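Local coordinates for extracellular solute-binding protein, family 5 (PDB 6WM6) that binds EDTA and related aminopolycarboxylates in the periplasm, probably delivering them to an ABC transporter, at residues 223-228 / 234-239; 318-323 / 387-392. All blocks are in the same frame, centred on the assembly; numbering follows the deposited sequence.

How the contacts relate
Both contacts lie well away from the centre of the chain and on opposite sides of it, their own centres about 59 Å apart, and they share no helix or strand. Contact 1 is local: it pairs the two strands of a hairpin at one margin of a mixed sheet, mostly through backbone hydrogen bonds, with a bulge and side chains of mixed polarity along one face. Contact 2 spans 63 intervening residues and joins the start of one helix to the turn that ends another, relying on one tyrosine-aspartate bond and a few apolar touches. Each is partly buried, but contact 1 buries 447 Å² and contact 2 183 Å².

Contact 1. Residues 223-228 / 234-239; sequences MVESFD and TLVPNP
Met223 reaches past Val236 to Pro239 because its CG stands between the backbone N and the carbonyl carbon (chi1 67°) and the chain then bends at chi3; Glu225, with CG anti to its N (chi1 -179°), runs out extended beside Thr234 instead. The Met223 and Pro239 side chains cross at about a right angle, Met223 SD lying 3.8 Å from Pro239 CD, while Met223 CG rests 4.0 Å from Val236 CG2. Replacing Met223 by an alanine is likely to leave Pro239 and the Val236 methyl without this apolar cover and to open a gap where the second strand turns into loop.

The backbones hold the hairpin of strands 222-228 and 232-237 together. Met223 and Val236 form an antiparallel hydrogen-bonded pair, N to O in both directions, and Leu235 CA adds a CH...O contact to Met223 O at 3.1 Å. Beyond the Val224-Leu235 pair the register slips by one: Glu225 and Ser226 both face Thr234 in a classic beta bulge. Thr234 O takes two donors in its carbonyl plane, Glu225 N at 2.8 Å and Ser226 N at 3.3 Å, the latter on a lone pair. The return bond, from Thr234 N to Ser226 O, is nearly straight at 174°.

Beside the bulge, one water bridges Ser226 OG and Thr234 OG1, 2.8 Å from each. The Glu225 carboxylate passes over Val236, with OE2 3.6 Å from Val236 CG1, and its OE1 makes a salt bridge to Lys251 on the adjoining strand 251-256. The chemistry thus divides along the hairpin: sulfur and methyl groups meet where it opens toward Pro239, whereas at the bulge the extra residue is accommodated by a doubly gripped carbonyl, beside which lie a water bridge and a charge pair that reaches the next strand.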
ATOM      1  N   MET A 223     -17.879 -16.196  -3.223  1.00 17.95           N
ATOM      2  CA  MET A 223     -18.097 -16.382  -1.795  1.00 17.45           C
ATOM      3  C   MET A 223     -17.285 -17.577  -1.338  1.00 17.83           C
ATOM      4  O   MET A 223     -16.998 -18.465  -2.130  1.00 18.84           O
ATOM      5  CB  MET A 223     -19.591 -16.560  -1.501  1.00 20.18           C
ATOM      6  CG  MET A 223     -20.207 -17.843  -2.044  1.00 20.76           C
ATOM      7  SD  MET A 223     -22.017 -17.791  -2.010  1.00 23.40           S
ATOM      8  CE  MET A 223     -22.367 -17.381  -0.312  1.00 32.99           C
ATOM      9  N   VAL A 224     -16.937 -17.609  -0.057  1.00 19.39           N
ATOM     10  CA  VAL A 224     -16.092 -18.684   0.460  1.00 20.92           C
ATOM     11  C   VAL A 224     -16.897 -19.969   0.600  1.00 20.92           C
ATOM     12  O   VAL A 224     -17.955 -20.000   1.257  1.00 23.36           O
ATOM     13  CB  VAL A 224     -15.452 -18.270   1.792  1.00 22.93           C
ATOM     14  CG1 VAL A 224     -14.589 -19.428   2.348  1.00 24.89           C
ATOM     15  CG2 VAL A 224     -14.611 -17.042   1.622  1.00 24.85           C
ATOM     16  N   GLU A 225     -16.405 -21.034  -0.021  1.00 19.86           N
ATOM     17  CA  GLU A 225     -16.906 -22.389   0.166  1.00 20.90           C
ATOM     18  C   GLU A 225     -16.218 -23.096   1.330  1.00 23.07           C
ATOM     19  O   GLU A 225     -16.893 -23.787   2.103  1.00 23.96           O
ATOM     20  CB  GLU A 225     -16.723 -23.199  -1.121  1.00 23.33           C
ATOM     21  CG  GLU A 225     -17.243 -24.633  -1.040  1.00 25.77           C
ATOM     22  CD  GLU A 225     -17.005 -25.416  -2.319  1.00 28.36           C
ATOM     23  OE1 GLU A 225     -15.834 -25.718  -2.636  1.00 32.41           O
ATOM     24  OE2 GLU A 225     -17.994 -25.719  -3.028  1.00 37.47           O
ATOM     25  N   SER A 226     -14.896 -22.964   1.457  1.00 22.02           N
ATOM     26  CA  SER A 226     -14.167 -23.604   2.532  1.00 21.95           C
ATOM     27  C   SER A 226     -12.847 -22.890   2.775  1.00 22.01           C
ATOM     28  O   SER A 226     -12.324 -22.178   1.908  1.00 21.24           O
ATOM     29  CB  SER A 226     -13.883 -25.084   2.234  1.00 26.14           C
ATOM     30  OG  SER A 226     -13.014 -25.206   1.118  1.00 27.73           O
ATOM     31  N   PHE A 227     -12.312 -23.098   3.973  1.00 23.67           N
ATOM     32  CA  PHE A 227     -11.006 -22.596   4.358  1.00 21.99           C
ATOM     33  C   PHE A 227     -10.254 -23.686   5.096  1.00 24.73           C
ATOM     34  O   PHE A 227     -10.731 -24.179   6.128  1.00 27.24           O
ATOM     35  CB  PHE A 227     -11.119 -21.364   5.250  1.00 21.81           C
ATOM     36  CG  PHE A 227      -9.806 -20.845   5.742  1.00 23.24           C
ATOM     37  CD1 PHE A 227      -8.787 -20.538   4.850  1.00 24.86           C
ATOM     38  CD2 PHE A 227      -9.584 -20.654   7.103  1.00 24.56           C
ATOM     39  CE1 PHE A 227      -7.572 -20.051   5.300  1.00 26.90           C
ATOM     40  CE2 PHE A 227      -8.379 -20.160   7.555  1.00 27.30           C
ATOM     41  CZ  PHE A 227      -7.373 -19.851   6.656  1.00 26.22           C
ATOM     42  N   ASP A 228      -9.091 -24.066   4.573  1.00 24.69           N
ATOM     43  CA  ASP A 228      -8.199 -25.015   5.219  1.00 25.68           C
ATOM     44  C   ASP A 228      -7.048 -24.201   5.798  1.00 28.15           C
ATOM     45  O   ASP A 228      -6.176 -23.742   5.040  1.00 24.37           O
ATOM     46  CB  ASP A 228      -7.688 -26.045   4.210  1.00 29.37           C
ATOM     47  CG  ASP A 228      -6.861 -27.139   4.854  1.00 42.19           C
ATOM     48  OD1 ASP A 228      -6.800 -27.191   6.102  1.00 38.52           O
ATOM     49  OD2 ASP A 228      -6.273 -27.949   4.107  1.00 37.21           O
ATOM     50  N   THR A 234     -10.988 -21.603  -0.661  1.00 17.94           N
ATOM     51  CA  THR A 234     -11.742 -21.972  -1.853  1.00 19.52           C
ATOM     52  C   THR A 234     -12.989 -21.115  -1.942  1.00 19.66           C
ATOM     53  O   THR A 234     -13.832 -21.151  -1.037  1.00 19.83           O
ATOM     54  CB  THR A 234     -12.104 -23.455  -1.834  1.00 19.94           C
ATOM     55  OG1 THR A 234     -10.892 -24.215  -1.814  1.00 21.13           O
ATOM     56  CG2 THR A 234     -12.880 -23.812  -3.080  1.00 20.33           C
ATOM     57  N   LEU A 235     -13.119 -20.369  -3.039  1.00 18.73           N
ATOM     58  CA  LEU A 235     -14.305 -19.569  -3.323  1.00 18.62           C
ATOM     59  C   LEU A 235     -15.067 -20.132  -4.514  1.00 18.63           C
ATOM     60  O   LEU A 235     -14.483 -20.749  -5.419  1.00 19.90           O
ATOM     61  CB  LEU A 235     -13.945 -18.117  -3.627  1.00 18.88           C
ATOM     62  CG  LEU A 235     -13.257 -17.338  -2.513  1.00 20.48           C
ATOM     63  CD1 LEU A 235     -11.811 -17.631  -2.404  1.00 24.25           C
ATOM     64  CD2 LEU A 235     -13.454 -15.835  -2.744  1.00 29.38           C
ATOM     65  N   VAL A 236     -16.377 -19.919  -4.512  1.00 19.55           N
ATOM     66  CA  VAL A 236     -17.273 -20.329  -5.589  1.00 18.96           C
ATOM     67  C   VAL A 236     -18.124 -19.126  -5.955  1.00 18.16           C
ATOM     68  O   VAL A 236     -18.201 -18.156  -5.187  1.00 18.12           O
ATOM     69  CB  VAL A 236     -18.172 -21.523  -5.154  1.00 20.64           C
ATOM     70  CG1 VAL A 236     -17.302 -22.757  -4.903  1.00 21.70           C
ATOM     71  CG2 VAL A 236     -18.995 -21.150  -3.913  1.00 20.44           C
ATOM     72  N   PRO A 237     -18.795 -19.164  -7.105  1.00 18.55           N
ATOM     73  CA  PRO A 237     -19.667 -18.033  -7.470  1.00 19.62           C
ATOM     74  C   PRO A 237     -20.707 -17.752  -6.398  1.00 19.27           C
ATOM     75  O   PRO A 237     -21.261 -18.664  -5.778  1.00 20.51           O
ATOM     76  CB  PRO A 237     -20.340 -18.489  -8.760  1.00 20.69           C
ATOM     77  CG  PRO A 237     -19.356 -19.459  -9.350  1.00 23.39           C
ATOM     78  CD  PRO A 237     -18.738 -20.181  -8.185  1.00 20.10           C
ATOM     79  N   ASN A 238     -20.969 -16.478  -6.199  1.00 19.10           N
ATOM     80  CA  ASN A 238     -22.124 -16.011  -5.439  1.00 18.17           C
ATOM     81  C   ASN A 238     -23.330 -16.042  -6.371  1.00 19.27           C
ATOM     82  O   ASN A 238     -23.385 -15.247  -7.319  1.00 20.11           O
ATOM     83  CB  ASN A 238     -21.822 -14.604  -4.934  1.00 18.17           C
ATOM     84  CG  ASN A 238     -23.021 -13.923  -4.314  1.00 17.92           C
ATOM     85  OD1 ASN A 238     -24.102 -14.533  -4.146  1.00 19.75           O
ATOM     86  ND2 ASN A 238     -22.842 -12.670  -3.944  1.00 17.67           N
ATOM     87  N   PRO A 239     -24.300 -16.943  -6.144  1.00 20.71           N
ATOM     88  CA  PRO A 239     -25.433 -17.044  -7.063  1.00 21.09           C
ATOM     89  C   PRO A 239     -26.284 -15.796  -7.141  1.00 21.75           C
ATOM     90  O   PRO A 239     -27.056 -15.649  -8.102  1.00 23.75           O
ATOM     91  CB  PRO A 239     -26.259 -18.213  -6.502  1.00 24.27           C
ATOM     92  CG  PRO A 239     -25.433 -18.869  -5.482  1.00 29.27           C
ATOM     93  CD  PRO A 239     -24.335 -17.935  -5.061  1.00 23.07           C
TER
HETATM   94  O   HOH W   1     -10.282 -24.624   0.894  1.00 22.55           O

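Contact 2. Residues 318-323 / 387-392; sequences MSDIAL and AGYKLS
Tyr389 OH gives a short hydrogen bond to Asp320 OD2, 2.6 Å away, and this is the polar link between the two segments. The carboxylate comes to the ring from the opposite direction, at its edge and near its plane, the two flat groups being turned 27° apart. OD2 receives the hydroxyl on its anti side, 30° out of the carboxylate plane. Asp320 divides its work between its two oxygens: OD1 caps helix 321-330, accepting from Ala322 N at 3.0 Å from above the carboxylate plane. With CG anti to the backbone N (chi1 -177°), the carboxylate can serve the helix start and the tyrosine together. The cap probably helps fix the rotation of the carboxylate, and the Ala322 amide at the helix start, like the phenol, is likely to stabilise its negative charge.

Apolar touches accompany this bond. Ala322 CB and Ala387 CB meet at 3.5 Å, tighter than usual for two carbons, and Leu323 CB lies obliquely to the tyrosine ring, 4.3 Å from Tyr389 CZ. Ala387 CB also lies at the ring edge, in its plane. The chain can turn here because Gly388, with positive phi, ends helix 377-386 in a Schellman motif and leads directly into Tyr389.

The contact therefore ties the N-terminus of helix 321-330 to the segment that follows helix 377-386. Leu384 of the latter helix touches both Leu323 and Tyr389, while Leu396 brings strand 395-397, the hairpin partner of strand 390-392, against the tyrosine.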
ATOM      1  N   MET A 318      22.125  10.026  14.797  1.00 18.63           N
ATOM      2  CA  MET A 318      21.298  10.702  13.795  1.00 19.00           C
ATOM      3  C   MET A 318      20.369  11.753  14.372  1.00 19.77           C
ATOM      4  O   MET A 318      19.645  12.398  13.606  1.00 18.56           O
ATOM      5  CB  MET A 318      20.529   9.675  12.986  1.00 18.18           C
ATOM      6  CG  MET A 318      21.429   8.757  12.179  1.00 18.98           C
ATOM      7  SD  MET A 318      22.425   9.704  10.970  1.00 22.04           S
ATOM      8  CE  MET A 318      23.757   8.541  10.807  1.00 27.31           C
ATOM      9  N   SER A 319      20.381  11.959  15.690  1.00 18.70           N
ATOM     10  CA  SER A 319      19.652  13.116  16.221  1.00 20.18           C
ATOM     11  C   SER A 319      20.290  14.445  15.826  1.00 21.49           C
ATOM     12  O   SER A 319      19.641  15.484  15.961  1.00 23.94           O
ATOM     13  CB  SER A 319      19.496  13.001  17.738  1.00 23.37           C
ATOM     14  OG  SER A 319      20.745  13.063  18.372  1.00 25.72           O
ATOM     15  N   ASP A 320      21.519  14.447  15.318  1.00 19.19           N
ATOM     16  CA  ASP A 320      22.160  15.657  14.819  1.00 18.48           C
ATOM     17  C   ASP A 320      21.871  15.796  13.327  1.00 18.99           C
ATOM     18  O   ASP A 320      22.290  14.954  12.516  1.00 18.58           O
ATOM     19  CB  ASP A 320      23.662  15.606  15.075  1.00 18.48           C
ATOM     20  CG  ASP A 320      24.379  16.885  14.640  1.00 22.70           C
ATOM     21  OD1 ASP A 320      23.756  17.813  14.075  1.00 23.63           O
ATOM     22  OD2 ASP A 320      25.611  16.982  14.876  1.00 29.02           O
ATOM     23  N   ILE A 321      21.138  16.843  12.969  1.00 19.14           N
ATOM     24  CA  ILE A 321      20.767  17.048  11.570  1.00 17.92           C
ATOM     25  C   ILE A 321      21.985  17.141  10.662  1.00 18.59           C
ATOM     26  O   ILE A 321      21.906  16.791   9.479  1.00 18.73           O
ATOM     27  CB  ILE A 321      19.833  18.279  11.465  1.00 17.31           C
ATOM     28  CG1 ILE A 321      19.177  18.347  10.088  1.00 19.88           C
ATOM     29  CG2 ILE A 321      20.586  19.577  11.804  1.00 20.43           C
ATOM     30  CD1 ILE A 321      18.044  19.351  10.029  1.00 21.44           C
ATOM     31  N   ALA A 322      23.120  17.632  11.164  1.00 19.27           N
ATOM     32  CA  ALA A 322      24.303  17.709  10.310  1.00 18.17           C
ATOM     33  C   ALA A 322      24.781  16.323   9.897  1.00 18.81           C
ATOM     34  O   ALA A 322      25.215  16.124   8.756  1.00 19.30           O
ATOM     35  CB  ALA A 322      25.416  18.476  11.028  1.00 20.92           C
ATOM     36  N   LEU A 323      24.741  15.360  10.814  1.00 18.54           N
ATOM     37  CA  LEU A 323      25.148  14.002  10.461  1.00 19.49           C
ATOM     38  C   LEU A 323      24.160  13.399   9.469  1.00 18.18           C
ATOM     39  O   LEU A 323      24.566  12.728   8.510  1.00 18.22           O
ATOM     40  CB  LEU A 323      25.308  13.130  11.711  1.00 19.52           C
ATOM     41  CG  LEU A 323      25.790  11.711  11.449  1.00 21.17           C
ATOM     42  CD1 LEU A 323      27.154  11.707  10.774  1.00 22.62           C
ATOM     43  CD2 LEU A 323      25.853  10.899  12.753  1.00 23.63           C
ATOM     44  N   ALA A 387      29.959  21.438  11.311  1.00 21.18           N
ATOM     45  CA  ALA A 387      29.259  21.154  12.555  1.00 20.01           C
ATOM     46  C   ALA A 387      30.183  20.740  13.684  1.00 21.62           C
ATOM     47  O   ALA A 387      29.701  20.463  14.782  1.00 22.89           O
ATOM     48  CB  ALA A 387      28.216  20.047  12.295  1.00 20.88           C
ATOM     49  N   GLY A 388      31.490  20.697  13.448  1.00 21.27           N
ATOM     50  CA  GLY A 388      32.446  20.419  14.499  1.00 20.55           C
ATOM     51  C   GLY A 388      32.966  19.004  14.564  1.00 20.04           C
ATOM     52  O   GLY A 388      33.767  18.695  15.453  1.00 22.21           O
ATOM     53  N   TYR A 389      32.534  18.128  13.660  1.00 20.96           N
ATOM     54  CA  TYR A 389      33.079  16.780  13.634  1.00 20.68           C
ATOM     55  C   TYR A 389      34.481  16.797  13.035  1.00 23.33           C
ATOM     56  O   TYR A 389      34.865  17.709  12.287  1.00 25.80           O
ATOM     57  CB  TYR A 389      32.199  15.877  12.748  1.00 20.35           C
ATOM     58  CG  TYR A 389      30.806  15.602  13.272  1.00 19.31           C
ATOM     59  CD1 TYR A 389      29.793  16.547  13.175  1.00 20.74           C
ATOM     60  CD2 TYR A 389      30.494  14.390  13.863  1.00 21.74           C
ATOM     61  CE1 TYR A 389      28.532  16.308  13.662  1.00 22.12           C
ATOM     62  CE2 TYR A 389      29.226  14.135  14.359  1.00 22.29           C
ATOM     63  CZ  TYR A 389      28.247  15.087  14.239  1.00 21.27           C
ATOM     64  OH  TYR A 389      26.985  14.830  14.731  1.00 23.18           O
ATOM     65  N   LYS A 390      35.260  15.772  13.359  1.00 23.79           N
ATOM     66  CA  LYS A 390      36.626  15.655  12.877  1.00 25.75           C
ATOM     67  C   LYS A 390      36.936  14.197  12.587  1.00 28.65           C
ATOM     68  O   LYS A 390      36.437  13.298  13.261  1.00 28.46           O
ATOM     69  CB  LYS A 390      37.637  16.183  13.894  1.00 34.54           C
ATOM     70  CG  LYS A 390      37.523  17.674  14.137  1.00 63.14           C
ATOM     71  CD  LYS A 390      38.742  18.207  14.856  1.00 76.30           C
ATOM     72  CE  LYS A 390      38.767  19.720  14.820  1.00 79.67           C
ATOM     73  NZ  LYS A 390      40.059  20.258  15.323  1.00 85.44           N
ATOM     74  N   LEU A 391      37.762  13.972  11.569  1.00 39.17           N
ATOM     75  CA  LEU A 391      38.281  12.644  11.269  1.00 40.49           C
ATOM     76  C   LEU A 391      39.595  12.446  12.014  1.00 44.78           C
ATOM     77  O   LEU A 391      40.469  13.321  11.989  1.00 50.91           O
ATOM     78  CB  LEU A 391      38.501  12.492   9.768  1.00 42.09           C
ATOM     79  CG  LEU A 391      37.303  11.981   8.973  1.00 51.72           C
ATOM     80  CD1 LEU A 391      37.530  12.115   7.474  1.00 58.52           C
ATOM     81  CD2 LEU A 391      37.028  10.528   9.346  1.00 40.87           C
ATOM     82  N   SER A 392      39.728  11.307  12.687  1.00 42.34           N
ATOM     83  CA  SER A 392      40.944  10.978  13.428  1.00 48.18           C
ATOM     84  C   SER A 392      41.220   9.490  13.261  1.00 52.45           C
ATOM     85  O   SER A 392      40.442   8.653  13.736  1.00 43.46           O
ATOM     86  CB  SER A 392      40.804  11.331  14.907  1.00 48.54           C
ATOM     87  OG  SER A 392      41.869  10.777  15.659  1.00 53.37           O
TER